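Local coordinates for prophenoloxidase b (Marsupenaeus japonicus, PDB 3WKY), which serves as the inactive precursor of a type 3 copper phenoloxidase, which probably hydroxylates monophenols and oxidises o-diphenols at a dicopper-oxygen cluster, at residues A[480-485]-A[577-582]; A[430-435]-A[445-450]; A[162-167]-A[468-473]. One frame throughout, in Å; residues are numbered along the deposited sequence.

Contact 1: A[480-485]-A[577-582]; sequences LEHPDF and NLQVPR. With NAG (2-acetamido-2-deoxy-beta-D-glucopyranose), chain F.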
loop_
_atom_site.group_PDB
_atom_site.type_symbol
_atom_site.label_atom_id
_atom_site.label_comp_id
_atom_site.label_asym_id
_atom_site.label_seq_id
_atom_site.Cartn_x
_atom_site.Cartn_y
_atom_site.Cartn_z
ATOM N N LEU A 480 -1.237 19.088 -39.594
ATOM C CA LEU A 480 -0.040 18.514 -40.196
ATOM C C LEU A 480 -0.372 18.274 -41.665
ATOM O O LEU A 480 -1.520 17.965 -41.996
ATOM C CB LEU A 480 0.326 17.188 -39.527
ATOM C CG LEU A 480 1.707 16.687 -39.929
ATOM C CD1 LEU A 480 2.738 17.579 -39.269
ATOM C CD2 LEU A 480 1.927 15.215 -39.587
ATOM N N GLU A 481 0.626 18.416 -42.540
ATOM C CA GLU A 481 0.420 18.224 -43.967
ATOM C C GLU A 481 1.725 17.752 -44.585
ATOM O O GLU A 481 2.761 17.764 -43.920
ATOM C CB GLU A 481 -0.031 19.537 -44.627
ATOM C CG GLU A 481 -1.528 19.623 -44.921
ATOM C CD GLU A 481 -1.965 18.694 -46.047
ATOM O OE1 GLU A 481 -1.117 17.940 -46.591
ATOM O OE2 GLU A 481 -3.167 18.720 -46.396
ATOM N N HIS A 482 1.680 17.339 -45.851
ATOM C CA HIS A 482 2.875 16.875 -46.544
ATOM C C HIS A 482 2.700 17.157 -48.034
ATOM O O HIS A 482 1.575 17.192 -48.519
ATOM C CB HIS A 482 3.034 15.364 -46.344
ATOM C CG HIS A 482 1.984 14.556 -47.038
ATOM N ND1 HIS A 482 2.131 14.093 -48.332
ATOM C CD2 HIS A 482 0.755 14.148 -46.636
ATOM C CE1 HIS A 482 1.051 13.423 -48.685
ATOM N NE2 HIS A 482 0.197 13.444 -47.673
ATOM N N PRO A 483 3.812 17.364 -48.760
ATOM C CA PRO A 483 3.765 17.466 -50.231
ATOM C C PRO A 483 3.389 16.136 -50.871
ATOM O O PRO A 483 3.691 15.089 -50.283
ATOM C CB PRO A 483 5.218 17.798 -50.608
ATOM C CG PRO A 483 5.822 18.381 -49.377
ATOM C CD PRO A 483 5.144 17.682 -48.217
ATOM N N ASP A 484 2.761 16.155 -52.049
ATOM C CA ASP A 484 2.574 14.920 -52.813
ATOM C C ASP A 484 3.920 14.249 -53.067
ATOM O O ASP A 484 4.953 14.917 -53.148
ATOM C CB ASP A 484 1.917 15.186 -54.176
ATOM C CG ASP A 484 0.475 15.651 -54.068
ATOM O OD1 ASP A 484 -0.164 15.431 -53.017
ATOM O OD2 ASP A 484 -0.024 16.230 -55.060
ATOM N N PHE A 485 3.908 12.926 -53.193
ATOM C CA PHE A 485 5.089 12.202 -53.625
ATOM C C PHE A 485 4.686 11.047 -54.522
ATOM O O PHE A 485 3.521 10.642 -54.551
ATOM C CB PHE A 485 5.920 11.689 -52.434
ATOM C CG PHE A 485 5.195 10.707 -51.550
ATOM C CD1 PHE A 485 4.390 11.155 -50.511
ATOM C CD2 PHE A 485 5.352 9.336 -51.730
ATOM C CE1 PHE A 485 3.723 10.256 -49.689
ATOM C CE2 PHE A 485 4.692 8.430 -50.911
ATOM C CZ PHE A 485 3.875 8.894 -49.884
ATOM N N ASN A 577 -3.808 14.265 -45.193
ATOM C CA ASN A 577 -2.843 15.137 -44.528
ATOM C C ASN A 577 -1.992 14.415 -43.478
ATOM O O ASN A 577 -0.922 14.913 -43.090
ATOM C CB ASN A 577 -3.519 16.378 -43.936
ATOM C CG ASN A 577 -4.363 16.062 -42.706
ATOM O OD1 ASN A 577 -5.425 15.460 -42.817
ATOM N ND2 ASN A 577 -3.890 16.476 -41.532
ATOM N N LEU A 578 -2.451 13.240 -43.042
ATOM C CA LEU A 578 -1.674 12.415 -42.096
ATOM C C LEU A 578 -1.103 11.174 -42.764
ATOM O O LEU A 578 -0.752 10.196 -42.103
ATOM C CB LEU A 578 -2.521 12.014 -40.872
ATOM C CG LEU A 578 -3.150 13.159 -40.078
ATOM C CD1 LEU A 578 -3.943 12.596 -38.880
ATOM C CD2 LEU A 578 -2.100 14.171 -39.592
ATOM N N GLN A 579 -0.994 11.209 -44.089
ATOM C CA GLN A 579 -0.503 10.056 -44.824
ATOM C C GLN A 579 0.976 9.769 -44.547
ATOM O O GLN A 579 1.424 8.626 -44.648
ATOM C CB GLN A 579 -0.718 10.298 -46.318
ATOM C CG GLN A 579 -0.281 9.190 -47.227
ATOM C CD GLN A 579 -0.733 9.482 -48.644
ATOM O OE1 GLN A 579 -1.020 10.641 -48.973
ATOM N NE2 GLN A 579 -0.828 8.445 -49.479
ATOM N N VAL A 580 1.730 10.810 -44.206
ATOM C CA VAL A 580 3.160 10.678 -43.949
ATOM C C VAL A 580 3.391 10.951 -42.464
ATOM O O VAL A 580 2.932 11.972 -41.951
ATOM C CB VAL A 580 3.952 11.691 -44.816
ATOM C CG1 VAL A 580 5.460 11.679 -44.477
ATOM C CG2 VAL A 580 3.728 11.387 -46.318
ATOM N N PRO A 581 4.086 10.038 -41.764
ATOM C CA PRO A 581 4.440 10.332 -40.360
ATOM C C PRO A 581 5.232 11.641 -40.269
ATOM O O PRO A 581 5.932 11.992 -41.216
ATOM C CB PRO A 581 5.324 9.143 -39.968
ATOM C CG PRO A 581 4.828 8.010 -40.834
ATOM C CD PRO A 581 4.490 8.678 -42.169
ATOM N N ARG A 582 5.116 12.352 -39.150
ATOM C CA ARG A 582 5.746 13.668 -38.987
ATOM C C ARG A 582 7.233 13.681 -39.323
ATOM O O ARG A 582 7.711 14.567 -40.045
ATOM C CB ARG A 582 5.554 14.172 -37.550
ATOM C CG ARG A 582 6.164 15.544 -37.247
ATOM C CD ARG A 582 6.235 15.742 -35.725
ATOM N NE ARG A 582 6.726 17.050 -35.283
ATOM C CZ ARG A 582 8.009 17.359 -35.083
ATOM N NH1 ARG A 582 8.970 16.472 -35.317
ATOM N NH2 ARG A 582 8.340 18.575 -34.657
HETATM C C1 NAG F . -3.481 15.356 -54.169
HETATM C C2 NAG F . -3.460 16.268 -55.398
HETATM C C3 NAG F . -3.220 17.707 -54.960
HETATM C C4 NAG F . -4.303 18.124 -53.974
HETATM C C5 NAG F . -4.459 17.105 -52.848
HETATM C C6 NAG F . -5.726 17.401 -52.054
HETATM C C7 NAG F . -2.851 15.527 -57.632
HETATM C C8 NAG F . -1.801 15.634 -58.699
HETATM N N2 NAG F . -2.481 15.843 -56.389
HETATM O O3 NAG F . -3.247 18.572 -56.071
HETATM O O4 NAG F . -3.986 19.384 -53.423
HETATM O O5 NAG F . -4.550 15.779 -53.339
HETATM O O6 NAG F . -6.830 16.886 -52.764
HETATM O O7 NAG F . -3.993 15.163 -57.918
#
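Val580 drives its CG2 methyl over one face of the His482 imidazole, a CH-pi contact with CG2 3.8 Å from the ring centroid. The same CG2 lies 3.6 Å from Phe485 CE1, so a short branched side chain is shared by two rings. His482 can offer its face because CG sits between the backbone N and the carbonyl carbon (chi1 68°), which turns one face of the ring to Val580. Its ND1 donates a hydrogen bond of 2.7 Å to Pro483 O, approaching from above the carbonyl plane, which helps to hold the ring's rotation, while the backbone Asn577 O lies at its edge. The contact belongs to the Ig-like domain of the hemocyanin family: strand 472-481 ends here and turns towards strand 485-493, against the long connection before strand 588-598. Asn577 bonds to the end of the strand. Its ND2 gives a hydrogen bond of 2.8 Å to Leu480 O, bent only to 161°, and the acceptor lies almost in the amide plane; ND2 is also hydrogen-bonded to Asp192 OD2, and a primary amide with two N-H groups suits both acceptors. Beside it, Glu481 folds back at chi2 (-70°), and its OE2 packs 3.4 Å from Asn577 CB. Both carboxylate oxygens have further partners: OE1 accepts from His482 N and forms a salt bridge with Arg576, and OE2 forms one with Lys453, charges that probably keep the acid ionised. Leu480 packs by its CB against Leu578 CD2 at 3.9 Å, an apolar contact suited to leucine. Helix 218-239 meets residues 577-582 through Arg232, bonded to Gln579 O, and Glu236, bonded to Arg582 N.

Contact 2: A[430-435]-A[445-450]; sequences VQEEHW and LLHTFF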
loop_
_atom_site.group_PDB
_atom_site.type_symbol
_atom_site.label_atom_id
_atom_site.label_comp_id
_atom_site.label_asym_id
_atom_site.label_seq_id
_atom_site.Cartn_x
_atom_site.Cartn_y
_atom_site.Cartn_z
ATOM N N VAL A 430 11.744 6.656 -54.416
ATOM C CA VAL A 430 10.667 7.507 -53.956
ATOM C C VAL A 430 11.061 8.950 -54.248
ATOM O O VAL A 430 12.211 9.343 -54.015
ATOM C CB VAL A 430 10.424 7.295 -52.439
ATOM C CG1 VAL A 430 9.458 8.329 -51.890
ATOM C CG2 VAL A 430 9.897 5.888 -52.189
ATOM N N GLN A 431 10.122 9.736 -54.766
ATOM C CA GLN A 431 10.433 11.115 -55.128
ATOM C C GLN A 431 9.314 12.085 -54.786
ATOM O O GLN A 431 8.189 11.986 -55.298
ATOM C CB GLN A 431 10.798 11.232 -56.618
ATOM C CG GLN A 431 11.063 12.673 -57.074
ATOM C CD GLN A 431 12.286 13.286 -56.418
ATOM O OE1 GLN A 431 13.373 12.704 -56.435
ATOM N NE2 GLN A 431 12.114 14.466 -55.824
ATOM N N GLU A 432 9.639 13.038 -53.929
ATOM C CA GLU A 432 8.698 14.070 -53.553
ATOM C C GLU A 432 8.459 14.968 -54.754
ATOM O O GLU A 432 9.393 15.314 -55.480
ATOM C CB GLU A 432 9.263 14.886 -52.398
ATOM C CG GLU A 432 8.272 15.839 -51.777
ATOM C CD GLU A 432 8.751 16.373 -50.447
ATOM O OE1 GLU A 432 9.726 17.158 -50.433
ATOM O OE2 GLU A 432 8.136 16.006 -49.417
ATOM N N GLU A 433 7.201 15.331 -54.963
ATOM C CA GLU A 433 6.823 16.195 -56.074
ATOM C C GLU A 433 7.190 17.648 -55.774
ATOM O O GLU A 433 7.488 18.001 -54.630
ATOM C CB GLU A 433 5.319 16.081 -56.347
ATOM C CG GLU A 433 4.954 15.760 -57.800
ATOM C CD GLU A 433 5.420 14.382 -58.248
ATOM O OE1 GLU A 433 4.592 13.446 -58.291
ATOM O OE2 GLU A 433 6.616 14.230 -58.568
ATOM N N HIS A 434 7.178 18.489 -56.804
ATOM C CA HIS A 434 7.431 19.918 -56.633
ATOM C C HIS A 434 6.387 20.538 -55.718
ATOM O O HIS A 434 5.191 20.322 -55.903
ATOM C CB HIS A 434 7.403 20.642 -57.985
ATOM C CG HIS A 434 7.348 22.135 -57.868
ATOM N ND1 HIS A 434 6.161 22.834 -57.807
ATOM C CD2 HIS A 434 8.333 23.060 -57.791
ATOM C CE1 HIS A 434 6.416 24.125 -57.696
ATOM N NE2 HIS A 434 7.728 24.290 -57.688
ATOM N N TRP A 435 6.833 21.308 -54.733
ATOM C CA TRP A 435 5.900 21.963 -53.825
ATOM C C TRP A 435 6.310 23.390 -53.472
ATOM O O TRP A 435 5.492 24.177 -52.993
ATOM C CB TRP A 435 5.668 21.124 -52.557
ATOM C CG TRP A 435 6.900 20.873 -51.733
ATOM C CD1 TRP A 435 7.756 19.814 -51.836
ATOM C CD2 TRP A 435 7.389 21.683 -50.659
ATOM N NE1 TRP A 435 8.753 19.922 -50.894
ATOM C CE2 TRP A 435 8.551 21.062 -50.162
ATOM C CE3 TRP A 435 6.956 22.876 -50.068
ATOM C CZ2 TRP A 435 9.291 21.598 -49.108
ATOM C CZ3 TRP A 435 7.692 23.408 -49.030
ATOM C CH2 TRP A 435 8.845 22.769 -48.558
ATOM N N LEU A 445 13.457 11.281 -49.961
ATOM C CA LEU A 445 13.236 12.205 -48.855
ATOM C C LEU A 445 11.819 12.755 -48.908
ATOM O O LEU A 445 11.376 13.266 -49.947
ATOM C CB LEU A 445 14.248 13.356 -48.897
ATOM C CG LEU A 445 14.089 14.481 -47.865
ATOM C CD1 LEU A 445 14.304 13.973 -46.440
ATOM C CD2 LEU A 445 15.034 15.645 -48.160
ATOM N N LEU A 446 11.097 12.638 -47.794
ATOM C CA LEU A 446 9.739 13.170 -47.700
ATOM C C LEU A 446 9.695 14.241 -46.621
ATOM O O LEU A 446 10.469 14.190 -45.656
ATOM C CB LEU A 446 8.740 12.057 -47.365
ATOM C CG LEU A 446 8.651 10.895 -48.359
ATOM C CD1 LEU A 446 7.583 9.899 -47.919
ATOM C CD2 LEU A 446 8.350 11.409 -49.760
ATOM N N HIS A 447 8.805 15.219 -46.778
ATOM C CA HIS A 447 8.699 16.274 -45.778
ATOM C C HIS A 447 7.307 16.364 -45.177
ATOM O O HIS A 447 6.328 15.906 -45.758
ATOM C CB HIS A 447 9.064 17.645 -46.359
ATOM C CG HIS A 447 10.513 17.802 -46.686
ATOM N ND1 HIS A 447 11.009 17.625 -47.959
ATOM C CD2 HIS A 447 11.577 18.117 -45.906
ATOM C CE1 HIS A 447 12.317 17.827 -47.951
ATOM N NE2 HIS A 447 12.685 18.128 -46.720
ATOM N N THR A 448 7.242 16.947 -43.989
ATOM C CA THR A 448 5.956 17.283 -43.386
ATOM C C THR A 448 6.070 18.669 -42.801
ATOM O O THR A 448 7.172 19.164 -42.541
ATOM C CB THR A 448 5.486 16.309 -42.270
ATOM O OG1 THR A 448 6.333 16.437 -41.123
ATOM C CG2 THR A 448 5.465 14.866 -42.756
ATOM N N PHE A 449 4.930 19.339 -42.653
ATOM C CA PHE A 449 4.900 20.681 -42.059
ATOM C C PHE A 449 3.475 21.049 -41.660
ATOM O O PHE A 449 2.530 20.341 -42.014
ATOM C CB PHE A 449 5.481 21.734 -43.019
ATOM C CG PHE A 449 5.116 21.509 -44.461
ATOM C CD1 PHE A 449 3.797 21.599 -44.886
ATOM C CD2 PHE A 449 6.097 21.212 -45.390
ATOM C CE1 PHE A 449 3.460 21.388 -46.212
ATOM C CE2 PHE A 449 5.770 21.002 -46.721
ATOM C CZ PHE A 449 4.451 21.091 -47.130
ATOM N N PHE A 450 3.306 22.142 -40.924
ATOM C CA PHE A 450 1.954 22.558 -40.555
ATOM C C PHE A 450 1.410 23.623 -41.502
ATOM O O PHE A 450 2.137 24.524 -41.917
ATOM C CB PHE A 450 1.878 23.029 -39.100
ATOM C CG PHE A 450 1.961 21.905 -38.106
ATOM C CD1 PHE A 450 0.813 21.224 -37.714
ATOM C CD2 PHE A 450 3.187 21.514 -37.580
ATOM C CE1 PHE A 450 0.887 20.174 -36.801
ATOM C CE2 PHE A 450 3.271 20.465 -36.668
ATOM C CZ PHE A 450 2.122 19.798 -36.278
HETATM O O HOH W 1 11.989 12.851 -52.486
#
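Two sheets of the Ig-like domain approach each other where Glu432, at the end of edge strand 424-432, reaches across to His447 on strand 445-456. The short strand segments run 6.4 Å apart at closest, at an angle of 40°, so side chains rather than paired backbones make the join. Glu432 extends with CG anti to the backbone N (chi1 -170°), and its carboxylate takes hold of one residue twice: His447 ND1 donates to OE1 at 2.8 Å, in the ring plane and on the syn lone pair, while His447 N donates to OE2, also at 2.8 Å. Trp435 NE1 adds a bond of 3.0 Å to OE1 from above the carboxylate plane, and Ser441 OG also bonds to OE1. A buried acid is thus well supplied with donors. Water 1 bridges the backbones, accepting from Glu432 N and donating to Leu445 O. Apolar packing flanks this polar centre. Val430 CG1 touches Leu446 CD2 at 3.9 Å on one flank; on the other, Phe449 CE2 lies 3.8 Å from Trp435 CZ3 and over a face of the indole, the ring planes inclined at 46°. Such side-chain packing between two facing sheets is characteristic of the beta sandwich in an Ig-like domain.

Contact 3: A[162-167]-A[468-473]; sequences NQTEVV and DDNITV. With NAG (2-acetamido-2-deoxy-beta-D-glucopyranose), chain H; NAG (2-acetamido-2-deoxy-beta-D-glucopyranose), chain C; EDO (1,2-ethanediol), chain L.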
loop_
_atom_site.group_PDB
_atom_site.type_symbol
_atom_site.label_atom_id
_atom_site.label_comp_id
_atom_site.label_asym_id
_atom_site.label_seq_id
_atom_site.Cartn_x
_atom_site.Cartn_y
_atom_site.Cartn_z
ATOM N N ASN A 162 -23.201 44.987 -39.627
ATOM C CA ASN A 162 -23.481 44.623 -41.017
ATOM C C ASN A 162 -22.346 43.887 -41.725
ATOM O O ASN A 162 -22.075 44.124 -42.903
ATOM C CB ASN A 162 -23.910 45.855 -41.817
ATOM C CG ASN A 162 -25.267 46.379 -41.388
ATOM O OD1 ASN A 162 -26.242 45.628 -41.331
ATOM N ND2 ASN A 162 -25.335 47.670 -41.073
ATOM N N GLN A 163 -21.694 42.992 -40.992
ATOM C CA GLN A 163 -20.620 42.172 -41.531
ATOM C C GLN A 163 -21.163 40.756 -41.693
ATOM O O GLN A 163 -21.729 40.196 -40.754
ATOM C CB GLN A 163 -19.437 42.194 -40.567
ATOM C CG GLN A 163 -18.132 41.668 -41.126
ATOM C CD GLN A 163 -16.995 41.831 -40.133
ATOM O OE1 GLN A 163 -17.004 42.749 -39.311
ATOM N NE2 GLN A 163 -16.018 40.931 -40.193
ATOM N N THR A 164 -21.018 40.184 -42.885
ATOM C CA THR A 164 -21.659 38.905 -43.182
ATOM C C THR A 164 -20.740 37.697 -42.988
ATOM O O THR A 164 -21.195 36.551 -43.032
ATOM C CB THR A 164 -22.223 38.880 -44.610
ATOM O OG1 THR A 164 -21.159 39.100 -45.543
ATOM C CG2 THR A 164 -23.274 39.962 -44.786
ATOM N N GLU A 165 -19.451 37.951 -42.789
ATOM C CA GLU A 165 -18.494 36.872 -42.566
ATOM C C GLU A 165 -17.601 37.151 -41.369
ATOM O O GLU A 165 -17.185 38.288 -41.137
ATOM C CB GLU A 165 -17.622 36.646 -43.804
ATOM C CG GLU A 165 -18.373 36.168 -45.029
ATOM C CD GLU A 165 -17.446 35.846 -46.186
ATOM O OE1 GLU A 165 -16.712 34.838 -46.101
ATOM O OE2 GLU A 165 -17.448 36.608 -47.175
ATOM N N VAL A 166 -17.312 36.105 -40.606
ATOM C CA VAL A 166 -16.321 36.197 -39.547
ATOM C C VAL A 166 -15.445 34.945 -39.594
ATOM O O VAL A 166 -15.890 33.882 -40.032
ATOM C CB VAL A 166 -16.979 36.373 -38.159
ATOM C CG1 VAL A 166 -17.799 35.156 -37.796
ATOM C CG2 VAL A 166 -15.934 36.637 -37.100
ATOM N N VAL A 167 -14.190 35.082 -39.187
ATOM C CA VAL A 167 -13.291 33.941 -39.100
ATOM C C VAL A 167 -12.753 33.882 -37.683
ATOM O O VAL A 167 -12.337 34.903 -37.131
ATOM C CB VAL A 167 -12.124 34.059 -40.095
ATOM C CG1 VAL A 167 -11.193 32.859 -39.971
ATOM C CG2 VAL A 167 -12.645 34.170 -41.520
ATOM N N ASP A 468 -33.659 36.902 -40.428
ATOM C CA ASP A 468 -33.168 37.522 -41.651
ATOM C C ASP A 468 -31.677 37.846 -41.641
ATOM O O ASP A 468 -31.147 38.347 -42.631
ATOM C CB ASP A 468 -33.989 38.773 -41.975
ATOM C CG ASP A 468 -35.418 38.442 -42.364
ATOM O OD1 ASP A 468 -35.612 37.546 -43.213
ATOM O OD2 ASP A 468 -36.348 39.070 -41.812
ATOM N N ASP A 469 -31.002 37.552 -40.532
ATOM C CA ASP A 469 -29.567 37.803 -40.437
ATOM C C ASP A 469 -28.799 36.973 -41.453
ATOM O O ASP A 469 -29.135 35.816 -41.711
ATOM C CB ASP A 469 -29.046 37.491 -39.036
ATOM C CG ASP A 469 -29.670 38.364 -37.978
ATOM O OD1 ASP A 469 -30.162 39.458 -38.328
ATOM O OD2 ASP A 469 -29.664 37.958 -36.795
ATOM N N ASN A 470 -27.768 37.581 -42.024
ATOM C CA ASN A 470 -26.910 36.930 -42.999
ATOM C C ASN A 470 -25.513 36.834 -42.398
ATOM O O ASN A 470 -24.746 37.802 -42.421
ATOM C CB ASN A 470 -26.898 37.755 -44.289
ATOM C CG ASN A 470 -25.983 37.188 -45.353
ATOM O OD1 ASN A 470 -25.702 35.989 -45.383
ATOM N ND2 ASN A 470 -25.517 38.064 -46.245
ATOM N N ILE A 471 -25.191 35.673 -41.831
ATOM C CA ILE A 471 -23.920 35.509 -41.133
ATOM C C ILE A 471 -23.303 34.134 -41.398
ATOM O O ILE A 471 -23.993 33.112 -41.375
ATOM C CB ILE A 471 -24.081 35.765 -39.611
ATOM C CG1 ILE A 471 -22.736 35.650 -38.890
ATOM C CG2 ILE A 471 -25.102 34.815 -39.006
ATOM C CD1 ILE A 471 -21.673 36.607 -39.406
ATOM N N THR A 472 -22.008 34.135 -41.700
ATOM C CA THR A 472 -21.246 32.905 -41.904
ATOM C C THR A 472 -20.031 32.922 -40.989
ATOM O O THR A 472 -19.300 33.915 -40.944
ATOM C CB THR A 472 -20.761 32.771 -43.362
ATOM O OG1 THR A 472 -21.884 32.570 -44.229
ATOM C CG2 THR A 472 -19.797 31.589 -43.511
ATOM N N VAL A 473 -19.813 31.827 -40.267
ATOM C CA VAL A 473 -18.664 31.741 -39.381
ATOM C C VAL A 473 -17.688 30.724 -39.938
ATOM O O VAL A 473 -18.006 29.536 -40.052
ATOM C CB VAL A 473 -19.071 31.351 -37.950
ATOM C CG1 VAL A 473 -17.836 31.150 -37.085
ATOM C CG2 VAL A 473 -19.969 32.425 -37.349
HETATM C C1 NAG H . -24.953 37.430 -47.410
HETATM C C2 NAG H . -25.625 37.680 -48.771
HETATM C C3 NAG H . -24.760 37.415 -50.012
HETATM C C4 NAG H . -23.269 37.598 -49.764
HETATM C C5 NAG H . -22.922 36.894 -48.462
HETATM C C6 NAG H . -21.421 36.796 -48.208
HETATM C C7 NAG H . -28.037 37.320 -48.718
HETATM C C8 NAG H . -29.162 36.352 -48.937
HETATM N N2 NAG H . -26.805 36.836 -48.856
HETATM O O3 NAG H . -25.162 38.280 -51.051
HETATM O O4 NAG H . -22.529 37.051 -50.834
HETATM O O5 NAG H . -23.552 37.619 -47.433
HETATM O O6 NAG H . -20.986 37.881 -47.422
HETATM O O7 NAG H . -28.268 38.492 -48.422
HETATM C C1 NAG C . -21.602 28.800 -45.317
HETATM C C2 NAG C . -21.941 29.533 -46.618
HETATM C C3 NAG C . -23.423 29.858 -46.672
HETATM C C4 NAG C . -24.273 28.605 -46.495
HETATM C C5 NAG C . -23.781 27.651 -45.399
HETATM C C6 NAG C . -24.158 26.231 -45.816
HETATM C C7 NAG C . -20.250 31.005 -47.630
HETATM C C8 NAG C . -19.485 32.285 -47.464
HETATM N N2 NAG C . -21.199 30.775 -46.723
HETATM O O3 NAG C . -23.708 30.464 -47.917
HETATM O O4 NAG C . -25.591 29.003 -46.183
HETATM O O5 NAG C . -22.378 27.626 -45.192
HETATM O O6 NAG C . -25.262 25.753 -45.088
HETATM O O7 NAG C . -19.989 30.233 -48.551
HETATM C C1 EDO L . -25.986 29.301 -39.911
HETATM O O1 EDO L . -25.102 30.411 -39.639
HETATM C C2 EDO L . -26.686 29.403 -41.264
HETATM O O2 EDO L . -27.703 30.411 -41.201
#
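This is a parallel beta pairing between domains: strand 165-169, from the copper-containing domain, joins strand 472-481 of the Ig-like domain and forms one outer edge of its larger sheet. Thr472 is the residue bonded in both directions. Its N donates to Thr164 O at 2.9 Å and its O accepts from Val166 N at 3.0 Å, the alternation of a parallel pair in which one residue's N and O reach the neighbours on either side of Glu165. Weaker CA-H...O contacts fill the intervals, such as Glu165 CA to Thr472 O. The helix 145-160 leads into the strand through a Schellman motif with Asn162, whose positive phi suits asparagine, as the C-prime residue. Gln163, its side chain extended, runs alongside the start of the strand, and NE2 donates to Glu165 O at 3.0 Å.

The two faces of the pair differ. Val166 and Val473 lie side by side and point the same way, towards that helix, where Leu154 and Ala151 meet them. With CG1 of Val166 placed between the backbone N and the carbonyl carbon (chi1 64°), that methyl comes 3.5 Å from Val473 CG2; beta-branched valines suit both the extended chain and the apolar face. Glu165 and Thr472 occupy the other, sugar-bearing face, where Glu165 OE1 is bonded to His474. Asp469 pairs with Lys466 of the second subunit, so the assembly interface lies close by.

Asn470 begins the glycosylation sequon Asn-Ile-Thr, completed by Ile471 and Thr472. Its side chain swings towards Thr164, whose CG2 packs 3.3 Å from Asn470 ND2, the nitrogen bonded covalently to C1 of the chain H sugar at 1.4 Å.

Contacts 1 and 2 adjoin, their centres 8 Å apart: Glu481 N probably donates to Phe449 O at 2.8 Å, pairing the neighbouring strands 472-481 and 445-456, and Pro483 CD packs 3.3 Å from His447 O. Contact 3 uses the opposite end of strand 472-481; its nearest atoms are about 17 Å from contact 1 and about 16 Å from contact 2. Each contact thus has at least one segment on the same mixed sheet; 577-582 is a loop and 424-432 belongs to the smaller sheet. None holds a residue of the copper pocket, but contact 1 abuts helix 218-239, which bears His226 of that pocket. A sugar donates to Asp484 in contact 1, and another is attached to Asn470 in contact 3.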